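Local coordinates for Mlr7391 protein (Mesorhizobium loti, PDB 3HK4) that is of unknown function but has an NTF2-like, SnoaL-type fold and may be a polyketide cyclase, at residues I22-L33 / P90-F101. Sequence-based numbering, arbitrary orientation.
Sequences IAEIAKDFTELL and PYVNGDQFALRF
Phe97 points from strand 96-101 toward helix 22-33 and packs on Ala26 and Phe29. Phe97 CB lies 4.1 Å from Ala26 CB. At the root of the ring Phe97 CG comes to 3.8 Å from Ala26 CB, a methyl that sits over one face, 20° off the ring normal, in a CH-pi contact. Farther out CE1 faces Ala26 CA, and at the tip Phe97 CZ reaches 3.5 Å from Phe29 CD2. That Phe29 atom lies near the Phe97 plane, at its edge, and the two ring planes are inclined at 68°. Phe97 CG stands between the backbone N and the carbonyl carbon (chi1 70°), a cramped rotamer that carries the ring along beneath the helix. This is the layering of an NTF2-like fold, the N-terminal helix packed on a strongly curved sheet: the hairpin of strands 80-93 and 96-107, closed by a type II' turn from Asn93 to Gln96, runs under the helix, with strand 96-101 roughly along its axis. Tyr122 of the next strand stacks on Phe97 and meets Phe29 edge-to-face. With an alanine here instead of Phe97, a gap would probably open between Ala26, Phe29 and Tyr122, and Phe29 would lose its neighbour at CD2. Pro90, preceded by a cis peptide bond, fits between Ala26 and Thr30, with Pro90 CB 3.8 Å from Ala26 CB. The Thr30 hydroxyl turns back to donate to its own helix (Thr30 OG1 to Ala26 O 2.6 Å), sharing that carbonyl with Thr30 N, which arrives from the opposite face. Thr30 OG1 also lies 3.3 Å from Leu99 CD2, the two side chains running past one another, while Leu33 CD1 touches Leu99 CD1 at 3.8 Å and the in-plane edge of Phe101 at CE1. At the turn, Ile22 CG1 rests 3.6 Å from Gly94 O.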
loop_
_atom_site.group_PDB
_atom_site.type_symbol
_atom_site.label_atom_id
_atom_site.label_comp_id
_atom_site.label_asym_id
_atom_site.label_seq_id
_atom_site.Cartn_x
_atom_site.Cartn_y
_atom_site.Cartn_z
ATOM N N ILE A 22 -20.722 -12.458 17.963
ATOM C CA ILE A 22 -20.481 -11.727 16.716
ATOM C C ILE A 22 -21.206 -10.400 16.759
ATOM O O ILE A 22 -20.678 -9.392 16.331
ATOM C CB ILE A 22 -20.977 -12.520 15.499
ATOM C CG1 ILE A 22 -20.270 -13.889 15.445
ATOM C CG2 ILE A 22 -20.752 -11.733 14.156
ATOM C CD1 ILE A 22 -18.737 -13.806 15.414
ATOM N N ALA A 23 -22.434 -10.391 17.278
ATOM C CA ALA A 23 -23.199 -9.157 17.360
ATOM C C ALA A 23 -22.448 -8.053 18.184
ATOM O O ALA A 23 -22.426 -6.870 17.825
ATOM C CB ALA A 23 -24.558 -9.454 17.952
ATOM N N GLU A 24 -21.852 -8.459 19.288
ATOM C CA GLU A 24 -21.096 -7.564 20.182
ATOM C C GLU A 24 -19.848 -6.949 19.530
ATOM O O GLU A 24 -19.632 -5.738 19.593
ATOM C CB GLU A 24 -20.692 -8.338 21.450
ATOM C CG GLU A 24 -21.885 -8.546 22.390
ATOM C CD GLU A 24 -21.609 -9.487 23.595
ATOM O OE1 GLU A 24 -20.647 -10.282 23.556
ATOM O OE2 GLU A 24 -22.388 -9.425 24.579
ATOM N N ILE A 25 -19.020 -7.816 18.963
ATOM C CA ILE A 25 -17.849 -7.446 18.199
ATOM C C ILE A 25 -18.245 -6.529 17.068
ATOM O O ILE A 25 -17.664 -5.467 16.874
ATOM C CB ILE A 25 -17.188 -8.696 17.600
ATOM C CG1 ILE A 25 -16.572 -9.535 18.683
ATOM C CG2 ILE A 25 -16.117 -8.333 16.562
ATOM C CD1 ILE A 25 -16.049 -10.864 18.164
ATOM N N ALA A 26 -19.271 -6.915 16.328
ATOM C CA ALA A 26 -19.727 -6.124 15.215
ATOM C C ALA A 26 -20.127 -4.720 15.615
ATOM O O ALA A 26 -19.803 -3.766 14.906
ATOM C CB ALA A 26 -20.924 -6.823 14.524
ATOM N N LYS A 27 -20.872 -4.607 16.714
ATOM C CA LYS A 27 -21.327 -3.328 17.224
ATOM C C LYS A 27 -20.171 -2.486 17.706
ATOM O O LYS A 27 -20.084 -1.300 17.404
ATOM C CB LYS A 27 -22.319 -3.553 18.342
ATOM C CG LYS A 27 -22.870 -2.285 18.988
ATOM C CD LYS A 27 -23.711 -2.622 20.238
ATOM C CE LYS A 27 -24.385 -1.361 20.852
ATOM N NZ LYS A 27 -23.450 -0.320 21.365
ATOM N N ASP A 28 -19.244 -3.079 18.417
ATOM C CA ASP A 28 -18.111 -2.294 18.927
ATOM C C ASP A 28 -17.280 -1.777 17.749
ATOM O O ASP A 28 -16.995 -0.595 17.659
ATOM C CB ASP A 28 -17.283 -3.154 19.871
ATOM C CG ASP A 28 -16.194 -2.396 20.565
ATOM O OD1 ASP A 28 -16.388 -1.216 20.882
ATOM O OD2 ASP A 28 -15.131 -3.003 20.812
ATOM N N PHE A 29 -16.890 -2.676 16.860
ATOM C CA PHE A 29 -16.069 -2.347 15.674
ATOM C C PHE A 29 -16.718 -1.250 14.855
ATOM O O PHE A 29 -16.058 -0.305 14.457
ATOM C CB PHE A 29 -15.886 -3.637 14.867
ATOM C CG PHE A 29 -15.043 -3.505 13.646
ATOM C CD1 PHE A 29 -13.704 -3.666 13.710
ATOM C CD2 PHE A 29 -15.627 -3.307 12.408
ATOM C CE1 PHE A 29 -12.929 -3.566 12.535
ATOM C CE2 PHE A 29 -14.870 -3.196 11.254
ATOM C CZ PHE A 29 -13.515 -3.348 11.337
ATOM N N THR A 30 -18.022 -1.355 14.650
ATOM C CA THR A 30 -18.766 -0.350 13.860
ATOM C C THR A 30 -18.750 1.002 14.545
ATOM O O THR A 30 -18.535 2.019 13.900
ATOM C CB THR A 30 -20.211 -0.818 13.593
ATOM O OG1 THR A 30 -20.131 -2.080 12.924
ATOM C CG2 THR A 30 -20.984 0.213 12.723
ATOM N N GLU A 31 -18.981 1.015 15.844
ATOM C CA GLU A 31 -18.987 2.259 16.584
ATOM C C GLU A 31 -17.616 2.916 16.521
ATOM O O GLU A 31 -17.493 4.123 16.373
ATOM C CB GLU A 31 -19.435 2.011 18.035
ATOM C CG GLU A 31 -20.934 1.703 18.153
ATOM C CD GLU A 31 -21.386 1.308 19.578
ATOM O OE1 GLU A 31 -20.570 1.351 20.536
ATOM O OE2 GLU A 31 -22.576 0.935 19.733
ATOM N N LEU A 32 -16.567 2.114 16.672
ATOM C CA LEU A 32 -15.237 2.631 16.558
ATOM C C LEU A 32 -14.977 3.238 15.181
ATOM O O LEU A 32 -14.426 4.368 15.068
ATOM C CB LEU A 32 -14.205 1.520 16.926
ATOM C CG LEU A 32 -14.085 1.157 18.383
ATOM C CD1 LEU A 32 -13.241 -0.170 18.556
ATOM C CD2 LEU A 32 -13.453 2.270 19.161
ATOM N N LEU A 33 -15.406 2.567 14.126
ATOM C CA LEU A 33 -15.226 3.158 12.764
ATOM C C LEU A 33 -16.020 4.443 12.631
ATOM O O LEU A 33 -15.468 5.461 12.142
ATOM C CB LEU A 33 -15.618 2.211 11.635
ATOM C CG LEU A 33 -14.853 0.881 11.513
ATOM C CD1 LEU A 33 -15.230 0.181 10.183
ATOM C CD2 LEU A 33 -13.370 1.009 11.661
ATOM N N PRO A 90 -23.961 -2.522 11.834
ATOM C CA PRO A 90 -23.567 -3.773 11.143
ATOM C C PRO A 90 -24.750 -4.622 10.741
ATOM O O PRO A 90 -25.750 -4.598 11.413
ATOM C CB PRO A 90 -22.798 -4.536 12.213
ATOM C CG PRO A 90 -23.393 -4.046 13.549
ATOM C CD PRO A 90 -23.823 -2.611 13.304
ATOM N N TYR A 91 -24.578 -5.408 9.689
ATOM C CA TYR A 91 -25.574 -6.357 9.210
ATOM C C TYR A 91 -24.932 -7.699 9.463
ATOM O O TYR A 91 -23.881 -7.946 8.902
ATOM C CB TYR A 91 -25.818 -6.190 7.708
ATOM C CG TYR A 91 -26.384 -4.846 7.365
ATOM C CD1 TYR A 91 -27.732 -4.605 7.489
ATOM C CD2 TYR A 91 -25.557 -3.800 6.997
ATOM C CE1 TYR A 91 -28.265 -3.359 7.233
ATOM C CE2 TYR A 91 -26.082 -2.550 6.697
ATOM C CZ TYR A 91 -27.426 -2.329 6.836
ATOM O OH TYR A 91 -27.972 -1.098 6.554
ATOM N N VAL A 92 -25.534 -8.565 10.280
ATOM C CA VAL A 92 -24.893 -9.814 10.689
ATOM C C VAL A 92 -25.509 -11.093 10.110
ATOM O O VAL A 92 -26.707 -11.189 9.882
ATOM C CB VAL A 92 -24.954 -9.932 12.218
ATOM C CG1 VAL A 92 -24.440 -11.322 12.730
ATOM C CG2 VAL A 92 -24.178 -8.755 12.898
ATOM N N ASN A 93 -24.674 -12.084 9.822
ATOM C CA ASN A 93 -25.193 -13.425 9.467
ATOM C C ASN A 93 -24.107 -14.385 9.824
ATOM O O ASN A 93 -23.007 -14.290 9.285
ATOM C CB ASN A 93 -25.535 -13.564 7.988
ATOM C CG ASN A 93 -25.992 -14.957 7.616
ATOM O OD1 ASN A 93 -25.321 -15.920 7.944
ATOM N ND2 ASN A 93 -27.102 -15.059 6.882
ATOM N N GLY A 94 -24.379 -15.290 10.746
ATOM C CA GLY A 94 -23.383 -16.284 11.109
ATOM C C GLY A 94 -22.115 -15.703 11.718
ATOM O O GLY A 94 -22.183 -14.954 12.638
ATOM N N ASP A 95 -20.963 -16.098 11.171
ATOM C CA ASP A 95 -19.620 -15.638 11.598
ATOM C C ASP A 95 -19.173 -14.359 10.896
ATOM O O ASP A 95 -17.982 -14.024 10.937
ATOM C CB ASP A 95 -18.546 -16.759 11.357
ATOM C CG ASP A 95 -18.375 -17.175 9.832
ATOM O OD1 ASP A 95 -19.241 -16.883 9.013
ATOM O OD2 ASP A 95 -17.395 -17.875 9.457
ATOM N N GLN A 96 -20.101 -13.661 10.237
ATOM C CA GLN A 96 -19.746 -12.478 9.505
ATOM C C GLN A 96 -20.678 -11.313 9.698
ATOM O O GLN A 96 -21.827 -11.466 10.060
ATOM C CB GLN A 96 -19.732 -12.786 8.010
ATOM C CG GLN A 96 -18.789 -13.893 7.539
ATOM C CD GLN A 96 -18.904 -14.060 6.034
ATOM O OE1 GLN A 96 -19.999 -13.956 5.453
ATOM N NE2 GLN A 96 -17.804 -14.305 5.403
ATOM N N PHE A 97 -20.135 -10.139 9.443
ATOM C CA PHE A 97 -20.917 -8.916 9.394
ATOM C C PHE A 97 -20.451 -8.028 8.238
ATOM O O PHE A 97 -19.341 -8.132 7.765
ATOM C CB PHE A 97 -20.926 -8.165 10.702
ATOM C CG PHE A 97 -19.615 -7.533 11.081
ATOM C CD1 PHE A 97 -18.694 -8.249 11.805
ATOM C CD2 PHE A 97 -19.327 -6.223 10.764
ATOM C CE1 PHE A 97 -17.494 -7.674 12.186
ATOM C CE2 PHE A 97 -18.156 -5.645 11.146
ATOM C CZ PHE A 97 -17.223 -6.393 11.875
ATOM N N ALA A 98 -21.399 -7.232 7.756
ATOM C CA ALA A 98 -21.231 -6.329 6.662
ATOM C C ALA A 98 -21.528 -4.928 7.095
ATOM O O ALA A 98 -22.409 -4.699 7.964
ATOM C CB ALA A 98 -22.236 -6.722 5.476
ATOM N N LEU A 99 -20.820 -3.994 6.480
ATOM C CA LEU A 99 -21.012 -2.569 6.670
ATOM C C LEU A 99 -21.090 -1.914 5.306
ATOM O O LEU A 99 -20.512 -2.378 4.341
ATOM C CB LEU A 99 -19.840 -1.938 7.434
ATOM C CG LEU A 99 -19.621 -2.398 8.864
ATOM C CD1 LEU A 99 -18.290 -1.862 9.441
ATOM C CD2 LEU A 99 -20.809 -1.935 9.673
ATOM N N ARG A 100 -21.818 -0.834 5.225
ATOM C CA ARG A 100 -21.915 -0.087 3.981
ATOM C C ARG A 100 -21.306 1.294 4.266
ATOM O O ARG A 100 -21.675 1.946 5.229
ATOM C CB ARG A 100 -23.360 -0.022 3.506
ATOM C CG ARG A 100 -23.545 0.578 2.070
ATOM C CD ARG A 100 -23.709 2.065 2.133
ATOM N NE ARG A 100 -24.131 2.637 0.871
ATOM C CZ ARG A 100 -25.369 2.560 0.375
ATOM N NH1 ARG A 100 -26.349 1.902 1.003
ATOM N NH2 ARG A 100 -25.625 3.147 -0.788
ATOM N N PHE A 101 -20.340 1.672 3.434
ATOM C CA PHE A 101 -19.561 2.892 3.554
ATOM C C PHE A 101 -19.919 3.755 2.384
ATOM O O PHE A 101 -19.881 3.273 1.269
ATOM C CB PHE A 101 -18.095 2.578 3.452
ATOM C CG PHE A 101 -17.592 1.630 4.508
ATOM C CD1 PHE A 101 -17.267 2.097 5.767
ATOM C CD2 PHE A 101 -17.392 0.300 4.226
ATOM C CE1 PHE A 101 -16.772 1.259 6.737
ATOM C CE2 PHE A 101 -16.920 -0.564 5.175
ATOM C CZ PHE A 101 -16.585 -0.094 6.445
#